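PDB 3S4K: putative esterase MT1895 from Mycobacterium tuberculosis, which probably acts as a hotdog-fold thioesterase of the PaaI family, hydrolysing acyl-CoA thioesters, possibly including 1,4-dihydroxy-2-naphthoyl-CoA. Local coordinates for residues Q115-V120 with R132-L137. Sequence-based numbering, arbitrary orientation.
Sequences QQLWLV and RGQVRL
Leu119 lays its methyl groups on the guanidinium of Arg132. Leu119 CD1 sits 3.4 Å from Arg132 CZ, over the centre of one flat face. The arginine chain is extended from CG to NE, with CG anti to the backbone N (chi1 178°), which carries the head across to the leucine. At the other end, Arg136 bends at chi3 (-74°) and turns NH1 to Gln115 OE1, 2.8 Å away. The oxygen lies in the guanidinium plane, but NH1 stands well above the amide plane. The two planes are nearly perpendicular, 88° apart. Leu117 CD1 packs between these ends, 3.9 Å from Arg136 CB. On the opposite face of the sheet, Trp118 CD1 meets Leu137 CD1 at 4.0 Å. Trp118 NE1 donates to Gln116 OE1 (2.9 Å), which lies in the ring plane. Gln116 NE2 in turn hydrogen-bonds to Asn139 OD1 and Ala71 O. Three hydrogen-bonded antiparallel pairs join the backbones: Gln116 with Leu137, Trp118 with Val135, Val120 with Gly133. This is a hairpin of the hotdog sheet. Its Trp118 and Val135 face touches helix 56-75, and strands 100-108 and 83-93 flank it on either side.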
loop_
_atom_site.group_PDB
_atom_site.type_symbol
_atom_site.label_atom_id
_atom_site.label_comp_id
_atom_site.label_asym_id
_atom_site.label_seq_id
_atom_site.Cartn_x
_atom_site.Cartn_y
_atom_site.Cartn_z
ATOM N N GLN A 115 16.812 -11.118 7.205
ATOM C CA GLN A 115 15.942 -10.065 6.614
ATOM C C GLN A 115 16.575 -9.364 5.414
ATOM O O GLN A 115 17.803 -9.433 5.206
ATOM C CB GLN A 115 15.537 -9.020 7.672
ATOM C CG GLN A 115 14.873 -9.638 8.959
ATOM C CD GLN A 115 14.111 -8.615 9.812
ATOM O OE1 GLN A 115 13.582 -7.654 9.308
ATOM N NE2 GLN A 115 14.041 -8.859 11.121
ATOM N N GLN A 116 15.713 -8.701 4.641
ATOM C CA GLN A 116 16.117 -7.783 3.606
ATOM C C GLN A 116 15.353 -6.481 3.738
ATOM O O GLN A 116 14.201 -6.453 4.192
ATOM C CB GLN A 116 15.937 -8.354 2.187
ATOM C CG GLN A 116 16.389 -9.782 2.002
ATOM C CD GLN A 116 16.285 -10.245 0.574
ATOM O OE1 GLN A 116 16.607 -9.481 -0.360
ATOM N NE2 GLN A 116 15.831 -11.495 0.377
ATOM N N LEU A 117 15.997 -5.415 3.288
ATOM C CA LEU A 117 15.397 -4.112 3.242
ATOM C C LEU A 117 15.676 -3.535 1.843
ATOM O O LEU A 117 16.847 -3.426 1.429
ATOM C CB LEU A 117 15.942 -3.245 4.395
ATOM C CG LEU A 117 15.302 -1.867 4.559
ATOM C CD1 LEU A 117 13.874 -1.985 5.035
ATOM C CD2 LEU A 117 16.114 -0.955 5.480
ATOM N N TRP A 118 14.618 -3.169 1.112
ATOM C CA TRP A 118 14.707 -2.644 -0.252
ATOM C C TRP A 118 14.053 -1.262 -0.356
ATOM O O TRP A 118 13.025 -1.019 0.274
ATOM C CB TRP A 118 14.013 -3.569 -1.262
ATOM C CG TRP A 118 14.783 -4.851 -1.482
ATOM C CD1 TRP A 118 14.753 -5.961 -0.719
ATOM C CD2 TRP A 118 15.703 -5.121 -2.544
ATOM N NE1 TRP A 118 15.583 -6.929 -1.233
ATOM C CE2 TRP A 118 16.201 -6.429 -2.346
ATOM C CE3 TRP A 118 16.166 -4.381 -3.634
ATOM C CZ2 TRP A 118 17.120 -7.022 -3.222
ATOM C CZ3 TRP A 118 17.100 -4.957 -4.473
ATOM C CH2 TRP A 118 17.559 -6.270 -4.269
ATOM N N LEU A 119 14.668 -0.366 -1.136
ATOM C CA LEU A 119 14.118 0.956 -1.466
ATOM C C LEU A 119 13.537 0.916 -2.882
ATOM O O LEU A 119 14.196 0.453 -3.823
ATOM C CB LEU A 119 15.224 2.013 -1.437
ATOM C CG LEU A 119 14.874 3.357 -2.056
ATOM C CD1 LEU A 119 13.809 4.028 -1.212
ATOM C CD2 LEU A 119 16.126 4.244 -2.127
ATOM N N VAL A 120 12.317 1.418 -3.033
ATOM C CA VAL A 120 11.680 1.519 -4.338
ATOM C C VAL A 120 11.260 2.961 -4.553
ATOM O O VAL A 120 10.591 3.557 -3.694
ATOM C CB VAL A 120 10.447 0.613 -4.434
ATOM C CG1 VAL A 120 9.833 0.685 -5.846
ATOM C CG2 VAL A 120 10.802 -0.828 -4.025
ATOM N N ARG A 132 7.941 7.040 -2.892
ATOM C CA ARG A 132 9.212 6.370 -2.566
ATOM C C ARG A 132 8.957 5.600 -1.297
ATOM O O ARG A 132 8.306 6.126 -0.396
ATOM C CB ARG A 132 10.312 7.414 -2.370
ATOM C CG ARG A 132 11.720 6.927 -1.984
ATOM C CD ARG A 132 12.585 8.146 -1.588
ATOM N NE ARG A 132 14.004 7.819 -1.423
ATOM C CZ ARG A 132 14.524 7.269 -0.332
ATOM N NH1 ARG A 132 13.747 6.963 0.704
ATOM N NH2 ARG A 132 15.825 7.012 -0.271
ATOM N N GLY A 133 9.437 4.371 -1.213
ATOM C CA GLY A 133 9.107 3.532 -0.060
ATOM C C GLY A 133 10.177 2.503 0.236
ATOM O O GLY A 133 11.001 2.185 -0.636
ATOM N N GLN A 134 10.149 1.970 1.451
ATOM C CA GLN A 134 11.062 0.909 1.857
ATOM C C GLN A 134 10.258 -0.250 2.345
ATOM O O GLN A 134 9.314 -0.058 3.099
ATOM C CB GLN A 134 12.005 1.386 2.936
ATOM C CG GLN A 134 12.799 2.524 2.389
ATOM C CD GLN A 134 13.779 3.112 3.328
ATOM O OE1 GLN A 134 13.926 2.682 4.473
ATOM N NE2 GLN A 134 14.470 4.129 2.845
ATOM N N VAL A 135 10.658 -1.441 1.912
ATOM C CA VAL A 135 10.005 -2.671 2.279
ATOM C C VAL A 135 10.968 -3.574 3.032
ATOM O O VAL A 135 12.063 -3.858 2.539
ATOM C CB VAL A 135 9.470 -3.381 1.021
ATOM C CG1 VAL A 135 8.726 -4.671 1.391
ATOM C CG2 VAL A 135 8.580 -2.433 0.224
ATOM N N ARG A 136 10.534 -4.027 4.209
ATOM C CA ARG A 136 11.298 -4.952 5.040
ATOM C C ARG A 136 10.681 -6.329 4.872
ATOM O O ARG A 136 9.455 -6.479 4.998
ATOM C CB ARG A 136 11.274 -4.508 6.489
ATOM C CG ARG A 136 12.001 -5.459 7.457
ATOM C CD ARG A 136 11.987 -4.920 8.852
ATOM N NE ARG A 136 12.920 -3.808 8.994
ATOM C CZ ARG A 136 14.238 -3.922 9.147
ATOM N NH1 ARG A 136 14.843 -5.108 9.160
ATOM N NH2 ARG A 136 14.977 -2.817 9.227
ATOM N N LEU A 137 11.526 -7.316 4.567
ATOM C CA LEU A 137 11.085 -8.683 4.338
ATOM C C LEU A 137 11.827 -9.647 5.249
ATOM O O LEU A 137 12.983 -9.432 5.574
ATOM C CB LEU A 137 11.307 -9.085 2.876
ATOM C CG LEU A 137 10.543 -8.243 1.848
ATOM C CD1 LEU A 137 11.491 -7.210 1.233
ATOM C CD2 LEU A 137 9.788 -9.117 0.794
#